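Local coordinates for protein GH3 beta-N-acetylglucosaminidase (Paenibacillaceae, PDB 6K5J) that probably removes N-acetylglucosamine from the non-reducing ends of chitin-derived or related oligosaccharides, as a glycoside hydrolase family 3 beta-N-acetylglucosaminidase, at residues A[46-51]-A[61-66]; A[97-102]-A[363-368]; A[249-254]-A[289-294]; A[443-448]-A[472-477]. One frame throughout, in Å; residues are numbered along the deposited sequence.

Contact 1. Residues A[46-51]-A[61-66]. With NAG (2-acetamido-2-deoxy-beta-D-glucopyranose), chain B.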
loop_
_atom_site.group_PDB
_atom_site.type_symbol
_atom_site.label_atom_id
_atom_site.label_comp_id
_atom_site.label_asym_id
_atom_site.label_seq_id
_atom_site.Cartn_x
_atom_site.Cartn_y
_atom_site.Cartn_z
ATOM N N ILE A 46 -15.678 -0.755 8.972
ATOM C CA ILE A 46 -14.575 -0.441 9.873
ATOM C C ILE A 46 -13.282 -0.609 9.090
ATOM O O ILE A 46 -13.145 -1.569 8.327
ATOM C CB ILE A 46 -14.567 -1.373 11.105
ATOM C CG1 ILE A 46 -15.848 -1.218 11.923
ATOM C CG2 ILE A 46 -13.305 -1.145 11.972
ATOM C CD1 ILE A 46 -15.934 0.118 12.675
ATOM N N ILE A 47 -12.338 0.314 9.262
ATOM C CA ILE A 47 -10.988 0.153 8.725
ATOM C C ILE A 47 -10.011 0.017 9.891
ATOM O O ILE A 47 -10.067 0.793 10.854
ATOM C CB ILE A 47 -10.586 1.316 7.794
ATOM C CG1 ILE A 47 -9.124 1.138 7.340
ATOM C CG2 ILE A 47 -10.817 2.678 8.467
ATOM C CD1 ILE A 47 -8.714 2.000 6.159
ATOM N N TYR A 48 -9.120 -0.971 9.800
ATOM C CA TYR A 48 -8.078 -1.214 10.792
ATOM C C TYR A 48 -6.790 -0.474 10.427
ATOM O O TYR A 48 -6.421 -0.378 9.250
ATOM C CB TYR A 48 -7.749 -2.705 10.887
ATOM C CG TYR A 48 -8.771 -3.606 11.556
ATOM C CD1 TYR A 48 -9.652 -3.122 12.522
ATOM C CD2 TYR A 48 -8.819 -4.965 11.242
ATOM C CE1 TYR A 48 -10.566 -3.973 13.154
ATOM C CE2 TYR A 48 -9.724 -5.817 11.862
ATOM C CZ TYR A 48 -10.598 -5.311 12.811
ATOM O OH TYR A 48 -11.489 -6.158 13.430
ATOM N N PHE A 49 -6.080 -0.008 11.456
ATOM C CA PHE A 49 -4.697 0.455 11.348
ATOM C C PHE A 49 -3.828 -0.311 12.346
ATOM O O PHE A 49 -4.313 -1.179 13.066
ATOM C CB PHE A 49 -4.625 1.976 11.533
ATOM C CG PHE A 49 -5.234 2.721 10.377
ATOM C CD1 PHE A 49 -6.604 2.948 10.335
ATOM C CD2 PHE A 49 -4.456 3.101 9.293
ATOM C CE1 PHE A 49 -7.188 3.591 9.249
ATOM C CE2 PHE A 49 -5.028 3.744 8.196
ATOM C CZ PHE A 49 -6.397 3.991 8.178
ATOM N N ARG A 50 -2.522 -0.004 12.345
ATOM C CA ARG A 50 -1.566 -0.700 13.214
ATOM C C ARG A 50 -2.023 -0.708 14.676
ATOM O O ARG A 50 -1.808 -1.690 15.398
ATOM C CB ARG A 50 -0.179 -0.044 13.072
ATOM C CG ARG A 50 0.947 -0.712 13.868
ATOM C CD ARG A 50 2.347 -0.259 13.359
ATOM N NE ARG A 50 2.502 -0.527 11.932
ATOM C CZ ARG A 50 2.986 -1.658 11.420
ATOM N NH1 ARG A 50 3.398 -2.636 12.212
ATOM N NH2 ARG A 50 3.063 -1.816 10.110
ATOM N N ARG A 51 -2.668 0.376 15.122
ATOM C CA ARG A 51 -3.155 0.491 16.498
ATOM C C ARG A 51 -4.177 -0.585 16.860
ATOM O O ARG A 51 -4.360 -0.869 18.048
ATOM C CB ARG A 51 -3.782 1.869 16.722
ATOM C CG ARG A 51 -4.976 2.128 15.778
ATOM C CD ARG A 51 -5.547 3.550 15.865
ATOM N NE ARG A 51 -6.664 3.697 14.925
ATOM C CZ ARG A 51 -6.745 4.617 13.965
ATOM N NH1 ARG A 51 -5.786 5.527 13.812
ATOM N NH2 ARG A 51 -7.806 4.628 13.162
ATOM N N LYS A 61 -10.338 -12.086 17.225
ATOM C CA LYS A 61 -11.292 -11.794 18.292
ATOM C C LYS A 61 -11.956 -10.441 18.086
ATOM O O LYS A 61 -13.166 -10.290 18.306
ATOM C CB LYS A 61 -10.592 -11.806 19.649
ATOM C CG LYS A 61 -10.524 -13.141 20.341
ATOM C CD LYS A 61 -10.129 -12.914 21.802
ATOM C CE LYS A 61 -10.720 -11.595 22.305
ATOM N NZ LYS A 61 -10.925 -11.550 23.789
ATOM N N LEU A 62 -11.169 -9.440 17.687
ATOM C CA LEU A 62 -11.697 -8.092 17.509
ATOM C C LEU A 62 -12.705 -8.035 16.366
ATOM O O LEU A 62 -13.774 -7.426 16.495
ATOM C CB LEU A 62 -10.538 -7.117 17.268
ATOM C CG LEU A 62 -10.925 -5.699 16.846
ATOM C CD1 LEU A 62 -11.727 -5.015 17.945
ATOM C CD2 LEU A 62 -9.662 -4.902 16.504
ATOM N N SER A 63 -12.384 -8.663 15.230
ATOM C CA SER A 63 -13.336 -8.689 14.125
ATOM C C SER A 63 -14.630 -9.379 14.527
ATOM O O SER A 63 -15.723 -8.902 14.204
ATOM C CB SER A 63 -12.730 -9.379 12.901
ATOM O OG SER A 63 -11.582 -8.688 12.426
ATOM N N ALA A 64 -14.530 -10.503 15.235
ATOM C CA ALA A 64 -15.740 -11.205 15.652
ATOM C C ALA A 64 -16.546 -10.371 16.640
ATOM O O ALA A 64 -17.784 -10.393 16.618
ATOM C CB ALA A 64 -15.373 -12.561 16.257
ATOM N N GLU A 65 -15.854 -9.631 17.519
ATOM C CA GLU A 65 -16.531 -8.752 18.468
ATOM C C GLU A 65 -17.288 -7.650 17.748
ATOM O O GLU A 65 -18.450 -7.374 18.065
ATOM C CB GLU A 65 -15.524 -8.143 19.456
ATOM C CG GLU A 65 -16.191 -7.242 20.516
ATOM C CD GLU A 65 -15.205 -6.515 21.425
ATOM O OE1 GLU A 65 -14.025 -6.358 21.040
ATOM O OE2 GLU A 65 -15.615 -6.089 22.532
ATOM N N LEU A 66 -16.640 -6.993 16.778
ATOM C CA LEU A 66 -17.322 -5.941 16.032
ATOM C C LEU A 66 -18.559 -6.481 15.322
ATOM O O LEU A 66 -19.609 -5.830 15.308
ATOM C CB LEU A 66 -16.360 -5.294 15.025
ATOM C CG LEU A 66 -15.204 -4.493 15.643
ATOM C CD1 LEU A 66 -14.134 -4.146 14.592
ATOM C CD2 LEU A 66 -15.707 -3.213 16.346
HETATM C C1 NAG B . -4.840 7.207 2.058
HETATM C C2 NAG B . -4.076 6.391 0.984
HETATM C C3 NAG B . -4.849 5.118 0.594
HETATM C C4 NAG B . -5.313 4.349 1.824
HETATM C C5 NAG B . -6.110 5.281 2.721
HETATM C C6 NAG B . -6.626 4.625 3.983
HETATM C C7 NAG B . -2.665 7.338 -0.807
HETATM C C8 NAG B . -2.646 8.225 -2.023
HETATM N N2 NAG B . -3.847 7.218 -0.193
HETATM O O1 NAG B . -3.972 8.161 2.571
HETATM O O3 NAG B . -4.026 4.276 -0.209
HETATM O O4 NAG B . -6.124 3.245 1.439
HETATM O O5 NAG B . -5.251 6.349 3.130
HETATM O O6 NAG B . -5.567 4.331 4.886
HETATM O O7 NAG B . -1.663 6.743 -0.417
#
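In the beta-alpha-beta unit of strand 45-47, helix 56-72 and strand 79-81, Tyr48, at the C-terminal side of strand 45-47, reaches Leu62, Ser63 and Leu66 on the helix. Tyr48 carries most of the contact. Its CG stands anti to the carbonyl carbon (chi1 -73°), and the ring runs from the strand side to the helix with its hydroxyl leading. There Tyr48 OH donates a hydrogen bond to Ser63 OG, 2.7 Å away. The serine oxygen lies in the plane of the ring, at its edge. Ser63 OG also bonds to the carbonyl of Leu128, so the buried serine hydroxyl is used as both acceptor and donor. Two leucine methyls complete the grip on the ring. Leu62 CD2 comes obliquely to Tyr48 CE1 at 3.6 Å. Leu66 CD1 sits at the ring edge, 3.9 Å from Tyr48 CE1 and 3.5 Å from Tyr48 OH. The phenol tip is therefore held by one polar bond and by contact with carbon atoms of Leu62 and Leu66. Leu66 CD1 also meets Ile46 CG2 at 4.1 Å, a looser apolar touch on the strand itself.

Ile47 and Phe49 turn to the other side of the chain, the interior side, where the bound NAG lies. Phe49 CE2 is 3.4 Å from NAG O6, which approaches the ring at its edge. Ile47 CD1 is 4.0 Å from NAG C6. The sugar is hydrogen-bonded to residues that include Asp83, Lys182 and His183. Alternation between the helix layer and the barrel interior is what a TIM-barrel strand presents, as in the N-terminal domain of family 3 glycoside hydrolases.

Contact 2. Residues A[97-102]-A[363-368]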
loop_
_atom_site.group_PDB
_atom_site.type_symbol
_atom_site.label_atom_id
_atom_site.label_comp_id
_atom_site.label_asym_id
_atom_site.label_seq_id
_atom_site.Cartn_x
_atom_site.Cartn_y
_atom_site.Cartn_z
ATOM N N THR A 97 2.408 -13.788 7.216
ATOM C CA THR A 97 3.454 -13.797 6.202
ATOM C C THR A 97 3.709 -12.381 5.715
ATOM O O THR A 97 2.770 -11.669 5.353
ATOM C CB THR A 97 3.031 -14.668 5.018
ATOM O OG1 THR A 97 2.629 -15.956 5.492
ATOM C CG2 THR A 97 4.166 -14.835 4.016
ATOM N N VAL A 98 4.977 -11.982 5.665
ATOM C CA VAL A 98 5.350 -10.721 5.035
ATOM C C VAL A 98 5.521 -11.016 3.548
ATOM O O VAL A 98 6.425 -11.750 3.147
ATOM C CB VAL A 98 6.617 -10.122 5.658
ATOM C CG1 VAL A 98 6.983 -8.806 4.968
ATOM C CG2 VAL A 98 6.393 -9.879 7.136
ATOM N N VAL A 99 4.623 -10.478 2.735
ATOM C CA VAL A 99 4.520 -10.818 1.323
ATOM C C VAL A 99 5.239 -9.729 0.529
ATOM O O VAL A 99 5.162 -8.556 0.913
ATOM C CB VAL A 99 3.035 -10.957 0.947
ATOM C CG1 VAL A 99 2.825 -10.927 -0.527
ATOM C CG2 VAL A 99 2.455 -12.241 1.581
ATOM N N PRO A 100 5.934 -10.053 -0.565
ATOM C CA PRO A 100 6.543 -9.002 -1.395
ATOM C C PRO A 100 5.509 -8.016 -1.914
ATOM O O PRO A 100 4.359 -8.370 -2.183
ATOM C CB PRO A 100 7.174 -9.783 -2.550
ATOM C CG PRO A 100 7.416 -11.134 -1.998
ATOM C CD PRO A 100 6.268 -11.396 -1.062
ATOM N N GLY A 101 5.947 -6.765 -2.073
ATOM C CA GLY A 101 5.074 -5.694 -2.496
ATOM C C GLY A 101 5.096 -5.516 -4.002
ATOM O O GLY A 101 5.760 -6.240 -4.738
ATOM N N ASN A 102 4.361 -4.501 -4.455
ATOM C CA ASN A 102 4.003 -4.422 -5.867
ATOM C C ASN A 102 5.231 -4.292 -6.758
ATOM O O ASN A 102 5.390 -5.056 -7.713
ATOM C CB ASN A 102 3.025 -3.271 -6.096
ATOM C CG ASN A 102 1.598 -3.667 -5.782
ATOM O OD1 ASN A 102 1.355 -4.680 -5.107
ATOM N ND2 ASN A 102 0.648 -2.891 -6.286
ATOM N N GLU A 363 8.514 -20.104 2.214
ATOM C CA GLU A 363 9.407 -20.505 1.130
ATOM C C GLU A 363 8.875 -20.064 -0.224
ATOM O O GLU A 363 9.659 -19.726 -1.116
ATOM C CB GLU A 363 9.635 -22.015 1.177
ATOM C CG GLU A 363 10.501 -22.399 2.364
ATOM C CD GLU A 363 10.428 -23.872 2.698
ATOM O OE1 GLU A 363 9.778 -24.626 1.941
ATOM O OE2 GLU A 363 11.043 -24.269 3.707
ATOM N N LEU A 364 7.554 -20.028 -0.385
ATOM C CA LEU A 364 6.972 -19.517 -1.619
ATOM C C LEU A 364 7.360 -18.055 -1.857
ATOM O O LEU A 364 7.757 -17.682 -2.969
ATOM C CB LEU A 364 5.451 -19.665 -1.573
ATOM C CG LEU A 364 4.678 -19.418 -2.869
ATOM C CD1 LEU A 364 3.377 -20.205 -2.846
ATOM C CD2 LEU A 364 4.389 -17.935 -3.102
ATOM N N VAL A 365 7.214 -17.199 -0.835
ATOM C CA VAL A 365 7.519 -15.783 -1.043
ATOM C C VAL A 365 9.026 -15.574 -1.162
ATOM O O VAL A 365 9.474 -14.653 -1.856
ATOM C CB VAL A 365 6.905 -14.887 0.062
ATOM C CG1 VAL A 365 5.378 -15.015 0.097
ATOM C CG2 VAL A 365 7.500 -15.169 1.407
ATOM N N GLU A 366 9.829 -16.416 -0.505
ATOM C CA GLU A 366 11.274 -16.376 -0.723
ATOM C C GLU A 366 11.618 -16.617 -2.191
ATOM O O GLU A 366 12.467 -15.926 -2.768
ATOM C CB GLU A 366 11.964 -17.409 0.174
ATOM C CG GLU A 366 12.072 -16.932 1.626
ATOM C CD GLU A 366 12.619 -17.980 2.568
ATOM O OE1 GLU A 366 12.816 -19.143 2.137
ATOM O OE2 GLU A 366 12.848 -17.630 3.750
ATOM N N ARG A 367 10.939 -17.569 -2.822
ATOM C CA ARG A 367 11.217 -17.837 -4.227
ATOM C C ARG A 367 10.780 -16.681 -5.118
ATOM O O ARG A 367 11.412 -16.426 -6.148
ATOM C CB ARG A 367 10.563 -19.153 -4.631
ATOM C CG ARG A 367 11.244 -20.338 -3.953
ATOM C CD ARG A 367 10.688 -21.692 -4.413
ATOM N NE ARG A 367 11.019 -22.686 -3.405
ATOM C CZ ARG A 367 10.143 -23.210 -2.560
ATOM N NH1 ARG A 367 8.866 -22.857 -2.624
ATOM N NH2 ARG A 367 10.548 -24.086 -1.655
ATOM N N ILE A 368 9.729 -15.954 -4.728
ATOM C CA ILE A 368 9.334 -14.750 -5.461
ATOM C C ILE A 368 10.447 -13.707 -5.421
ATOM O O ILE A 368 10.835 -13.146 -6.453
ATOM C CB ILE A 368 8.020 -14.180 -4.891
ATOM C CG1 ILE A 368 6.860 -15.163 -5.097
ATOM C CG2 ILE A 368 7.698 -12.836 -5.509
ATOM C CD1 ILE A 368 5.558 -14.639 -4.556
#
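Apolar contacts carry this junction, and Val365 stands at their centre. Its side chain leaves the helix toward segment 97-102, and Pro100 CD lies 3.7 Å from Val365 CB. One methyl, Val365 CG1, is anti to the carbonyl carbon (chi1 -60°). This turns it to Pro100 CD and, at 4.1 Å, to Thr97 CG2. Val99 CG2 is farther from it, at 4.3 Å from Val365 CG1. The second methyl, Val365 CG2, faces backbone and lies 4.0 Å from Val98 O. One helical turn on, Ile368 CG2 meets Pro100 CG at 3.9 Å, the two side chains crossing at about a right angle. The proline ring thus rests against two residues one turn apart on the same helix.

The polar groups of segment 97-102 named here bond to other parts of the chain. Thr97 directs its methyl at the helix, while Thr97 OG1 is hydrogen-bonded to Glu124 on helix 111-127. Gly101 is the N-cap residue of helix 102-108, and its backbone N bonds to Glu504.

Helix 359-372 leads into strand 374-377 of the six-stranded mixed sheet, and segment 97-102 belongs to the TIM-barrel part. The arrangement is a buried apolar seam between the barrel and the following alpha/beta domain, consistent with the two-domain build of many family 3 glycoside hydrolases.

Contact 3. Residues A[249-254]-A[289-294]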
loop_
_atom_site.group_PDB
_atom_site.type_symbol
_atom_site.label_atom_id
_atom_site.label_comp_id
_atom_site.label_asym_id
_atom_site.label_seq_id
_atom_site.Cartn_x
_atom_site.Cartn_y
_atom_site.Cartn_z
ATOM N N ASN A 249 -17.847 14.204 -13.127
ATOM C CA ASN A 249 -17.254 13.863 -14.424
ATOM C C ASN A 249 -16.383 12.617 -14.335
ATOM O O ASN A 249 -16.421 11.758 -15.226
ATOM C CB ASN A 249 -16.429 15.028 -14.961
ATOM C CG ASN A 249 -17.278 16.044 -15.695
ATOM O OD1 ASN A 249 -18.490 16.095 -15.511
ATOM N ND2 ASN A 249 -16.642 16.865 -16.516
ATOM N N VAL A 250 -15.584 12.502 -13.272
ATOM C CA VAL A 250 -14.695 11.350 -13.144
ATOM C C VAL A 250 -15.464 10.112 -12.695
ATOM O O VAL A 250 -15.237 9.011 -13.210
ATOM C CB VAL A 250 -13.530 11.663 -12.181
ATOM C CG1 VAL A 250 -12.620 10.438 -12.031
ATOM C CG2 VAL A 250 -12.727 12.861 -12.673
ATOM N N ILE A 251 -16.368 10.251 -11.726
ATOM C CA ILE A 251 -16.992 9.065 -11.145
ATOM C C ILE A 251 -18.240 8.675 -11.935
ATOM O O ILE A 251 -18.273 7.612 -12.566
ATOM C CB ILE A 251 -17.309 9.264 -9.653
ATOM C CG1 ILE A 251 -16.016 9.528 -8.868
ATOM C CG2 ILE A 251 -17.987 8.035 -9.100
ATOM C CD1 ILE A 251 -16.228 9.736 -7.379
ATOM N N GLU A 252 -19.288 9.508 -11.900
ATOM C CA GLU A 252 -20.496 9.150 -12.644
ATOM C C GLU A 252 -20.218 9.087 -14.136
ATOM O O GLU A 252 -20.704 8.187 -14.829
ATOM C CB GLU A 252 -21.631 10.146 -12.375
ATOM C CG GLU A 252 -22.331 9.993 -11.033
ATOM C CD GLU A 252 -23.033 8.653 -10.829
ATOM O OE1 GLU A 252 -23.202 7.885 -11.803
ATOM O OE2 GLU A 252 -23.429 8.371 -9.669
ATOM N N GLY A 253 -19.456 10.041 -14.651
ATOM C CA GLY A 253 -19.219 10.114 -16.078
ATOM C C GLY A 253 -18.285 9.039 -16.582
ATOM O O GLY A 253 -18.669 8.197 -17.397
ATOM N N LEU A 254 -17.053 9.044 -16.077
ATOM C CA LEU A 254 -16.020 8.186 -16.640
ATOM C C LEU A 254 -16.085 6.774 -16.066
ATOM O O LEU A 254 -16.142 5.796 -16.819
ATOM C CB LEU A 254 -14.654 8.827 -16.397
ATOM C CG LEU A 254 -13.373 8.090 -16.768
ATOM C CD1 LEU A 254 -13.331 7.792 -18.255
ATOM C CD2 LEU A 254 -12.172 8.939 -16.354
ATOM N N VAL A 289 -20.604 11.708 -2.432
ATOM C CA VAL A 289 -21.794 10.952 -2.815
ATOM C C VAL A 289 -22.417 11.560 -4.065
ATOM O O VAL A 289 -22.785 10.848 -5.005
ATOM C CB VAL A 289 -22.802 10.892 -1.651
ATOM C CG1 VAL A 289 -24.136 10.336 -2.147
ATOM C CG2 VAL A 289 -22.243 10.037 -0.499
ATOM N N GLU A 290 -22.502 12.893 -4.114
ATOM C CA GLU A 290 -23.068 13.543 -5.296
ATOM C C GLU A 290 -22.261 13.214 -6.545
ATOM O O GLU A 290 -22.824 13.058 -7.634
ATOM C CB GLU A 290 -23.134 15.052 -5.080
ATOM C CG GLU A 290 -24.197 15.475 -4.071
ATOM C CD GLU A 290 -24.267 16.988 -3.918
ATOM O OE1 GLU A 290 -23.216 17.595 -3.614
ATOM O OE2 GLU A 290 -25.356 17.569 -4.123
ATOM N N ALA A 291 -20.941 13.091 -6.407
ATOM C CA ALA A 291 -20.101 12.765 -7.554
ATOM C C ALA A 291 -20.270 11.323 -8.014
ATOM O O ALA A 291 -19.974 11.027 -9.177
ATOM C CB ALA A 291 -18.627 13.043 -7.226
ATOM N N GLY A 292 -20.723 10.421 -7.137
ATOM C CA GLY A 292 -20.943 9.041 -7.522
ATOM C C GLY A 292 -20.390 7.986 -6.579
ATOM O O GLY A 292 -20.583 6.793 -6.821
ATOM N N ALA A 293 -19.712 8.395 -5.505
ATOM C CA ALA A 293 -19.133 7.433 -4.571
ATOM C C ALA A 293 -20.208 6.779 -3.706
ATOM O O ALA A 293 -21.257 7.365 -3.421
ATOM C CB ALA A 293 -18.096 8.109 -3.664
ATOM N N ASP A 294 -19.920 5.552 -3.263
ATOM C CA ASP A 294 -20.809 4.814 -2.371
ATOM C C ASP A 294 -20.343 4.803 -0.934
ATOM O O ASP A 294 -21.178 4.774 -0.022
ATOM C CB ASP A 294 -20.924 3.350 -2.808
ATOM C CG ASP A 294 -21.307 3.211 -4.247
ATOM O OD1 ASP A 294 -22.371 3.750 -4.613
ATOM O OD2 ASP A 294 -20.538 2.583 -5.003
HETATM O O HOH W 1 -23.220 6.449 -8.190
HETATM O O HOH W 2 -24.192 10.602 -8.232
#
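Glu252 and Gly292 bring the two backbones to 5.1 Å between CA atoms. Segment 249-254 is helical with a wide pi-type turn, closed by Leu254 N to Asn249 O. Segment 289-294 ends helix 281-291 in a Schellman motif, where Gly292 takes a positive phi of 133°, which suits a glycine. A weak hydrogen bond runs from Glu252 N to Ala291 O at 3.2 Å, bent to 134°.

Ile251 CG2 lies 3.5 Å from Gly292 CA, tighter than usual. This branch is anti to the backbone N of Ile251, which brings it against the glycine. The other branch ends at Ile251 CD1, 4.1 Å from Ala291 CB and also near Ala293 CB. Replacing Ile251 by an alanine would probably open a gap against Gly292 and leave the methyl of Ala291 without this apolar neighbour.

Glu252 bends at chi2 (-62°), folding its carboxylate over the turn, and Glu252 OE2 stands 3.4 Å from Gly292 CA. A water donates to both Glu252 OE2 and Glu290 O. The main partner of the carboxylate is Arg328, in a salt bridge. The contact joins two outer helices of the TIM-barrel domain through a glycine-ended Schellman cap, just ahead of strand 296-298.

Contact 4. Residues A[443-448]-A[472-477]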
loop_
_atom_site.group_PDB
_atom_site.type_symbol
_atom_site.label_atom_id
_atom_site.label_comp_id
_atom_site.label_asym_id
_atom_site.label_seq_id
_atom_site.Cartn_x
_atom_site.Cartn_y
_atom_site.Cartn_z
ATOM N N GLU A 443 34.324 6.369 9.224
ATOM C CA GLU A 443 35.446 5.831 9.982
ATOM C C GLU A 443 35.547 4.318 9.825
ATOM O O GLU A 443 36.628 3.783 9.556
ATOM C CB GLU A 443 35.308 6.207 11.457
ATOM C CG GLU A 443 36.549 5.914 12.291
ATOM C CD GLU A 443 36.218 5.504 13.713
ATOM O OE1 GLU A 443 36.030 4.293 13.962
ATOM O OE2 GLU A 443 36.148 6.395 14.584
ATOM N N LEU A 444 34.431 3.607 10.000
ATOM C CA LEU A 444 34.470 2.153 9.883
ATOM C C LEU A 444 34.844 1.713 8.473
ATOM O O LEU A 444 35.437 0.643 8.294
ATOM C CB LEU A 444 33.122 1.559 10.292
ATOM C CG LEU A 444 32.849 1.517 11.794
ATOM C CD1 LEU A 444 31.361 1.311 12.070
ATOM C CD2 LEU A 444 33.681 0.426 12.453
ATOM N N SER A 445 34.515 2.518 7.461
ATOM C CA SER A 445 34.892 2.183 6.093
ATOM C C SER A 445 36.397 2.271 5.880
ATOM O O SER A 445 36.913 1.671 4.931
ATOM C CB SER A 445 34.172 3.093 5.096
ATOM O OG SER A 445 34.653 4.425 5.160
ATOM N N GLY A 446 37.109 3.011 6.735
ATOM C CA GLY A 446 38.560 2.971 6.699
ATOM C C GLY A 446 39.137 1.700 7.281
ATOM O O GLY A 446 40.286 1.354 6.987
ATOM N N GLN A 447 38.361 0.988 8.092
ATOM C CA GLN A 447 38.816 -0.259 8.685
ATOM C C GLN A 447 38.241 -1.493 8.010
ATOM O O GLN A 447 38.830 -2.572 8.131
ATOM C CB GLN A 447 38.467 -0.287 10.178
ATOM C CG GLN A 447 38.765 1.029 10.892
ATOM C CD GLN A 447 38.126 1.109 12.267
ATOM O OE1 GLN A 447 37.757 0.089 12.855
ATOM N NE2 GLN A 447 37.993 2.325 12.789
ATOM N N ILE A 448 37.118 -1.366 7.305
ATOM C CA ILE A 448 36.492 -2.477 6.590
ATOM C C ILE A 448 36.260 -2.014 5.155
ATOM O O ILE A 448 35.430 -1.129 4.912
ATOM C CB ILE A 448 35.176 -2.924 7.244
ATOM C CG1 ILE A 448 35.422 -3.359 8.697
ATOM C CG2 ILE A 448 34.547 -4.063 6.451
ATOM C CD1 ILE A 448 34.156 -3.678 9.491
ATOM N N ALA A 472 31.593 6.198 -2.133
ATOM C CA ALA A 472 31.882 5.822 -3.509
ATOM C C ALA A 472 33.158 6.468 -4.018
ATOM O O ALA A 472 33.768 5.947 -4.958
ATOM C CB ALA A 472 30.708 6.199 -4.424
ATOM N N ALA A 473 33.570 7.582 -3.419
ATOM C CA ALA A 473 34.779 8.286 -3.826
ATOM C C ALA A 473 36.033 7.796 -3.109
ATOM O O ALA A 473 37.138 8.214 -3.472
ATOM C CB ALA A 473 34.612 9.791 -3.595
ATOM N N LYS A 474 35.898 6.930 -2.108
ATOM C CA LYS A 474 37.064 6.434 -1.377
ATOM C C LYS A 474 37.748 5.325 -2.167
ATOM O O LYS A 474 37.147 4.266 -2.373
ATOM C CB LYS A 474 36.655 5.929 -0.000
ATOM C CG LYS A 474 36.098 7.016 0.909
ATOM C CD LYS A 474 35.812 6.500 2.313
ATOM C CE LYS A 474 37.056 5.915 2.963
ATOM N NZ LYS A 474 37.070 6.126 4.439
ATOM N N PRO A 475 38.998 5.510 -2.607
ATOM C CA PRO A 475 39.642 4.480 -3.441
ATOM C C PRO A 475 39.967 3.202 -2.688
ATOM O O PRO A 475 40.234 2.177 -3.326
ATOM C CB PRO A 475 40.925 5.171 -3.938
ATOM C CG PRO A 475 40.796 6.622 -3.525
ATOM C CD PRO A 475 39.902 6.636 -2.329
ATOM N N ASP A 476 39.955 3.228 -1.360
ATOM C CA ASP A 476 40.227 2.055 -0.542
ATOM C C ASP A 476 38.968 1.262 -0.205
ATOM O O ASP A 476 39.045 0.298 0.566
ATOM C CB ASP A 476 40.924 2.484 0.758
ATOM C CG ASP A 476 40.251 3.692 1.413
ATOM O OD1 ASP A 476 40.010 4.699 0.709
ATOM O OD2 ASP A 476 39.961 3.636 2.632
ATOM N N VAL A 477 37.816 1.651 -0.746
ATOM C CA VAL A 477 36.531 1.050 -0.416
ATOM C C VAL A 477 35.984 0.368 -1.664
ATOM O O VAL A 477 36.024 0.939 -2.760
ATOM C CB VAL A 477 35.536 2.102 0.117
ATOM C CG1 VAL A 477 34.120 1.515 0.236
ATOM C CG2 VAL A 477 36.001 2.654 1.455
HETATM O O HOH W 3 39.166 0.888 3.710
#
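Lys474 and Ser445 meet end to end, the lysine extending across from its turn to the helix. Lys474 CG is anti to the carbonyl carbon, and the chain then bends at chi3 (58°) and chi4. This swings Lys474 NZ to Ser445 OG, to which it donates a hydrogen bond of 3.0 Å. Ser445 OG sits between its own backbone N and carbonyl carbon (chi1 70°), and it bonds back to Gln442 O one turn earlier in the helix. The ammonium also makes a weak bond to Gln442 O. A methionine in place of Lys474 has no ammonium to donate and would probably leave Ser445 OG without this mate and the turn less firmly tied to the helix.

Val477 packs against the same serine and gives the contact its apolar side. Val477 CG2 is 4.1 Å from Ser445 CB and 3.7 Å from Ser445 O. Both side chains also rest on Val451 of strand 450-455. Toward the surface, a water lies 2.7 Å from Ser445 O and 3.1 Å from Asp476 OD2.

Lys474 to Val477 form a type I beta turn. It leads into strand 478-483, while helix 435-447 precedes strand 450-455. The contact thus ties together the approaches to two adjacent, central parallel strands of the alpha/beta domain, at the surface of that domain.

Contacts 1, 2 and 3 are buried, and contact 4 lies at the surface. Contacts 1 and 3 both belong to the TIM-barrel domain, about 29 Å apart between centres. Contact 1 places a helix on a barrel strand, whereas contact 3 packs two helix segments at a glycine turn. Contact 2 spans the largest sequence separation and joins the barrel to the second domain. Contact 4 lies within that second domain, about 58 Å from contact 3 between centres. Chemistry follows place. Contact 2 has no polar bond between its segments, and contact 1 adds one buried hydroxyl bond. Contact 3 adds water and a tight backbone approach, while contact 4 relies on a lysine at the surface.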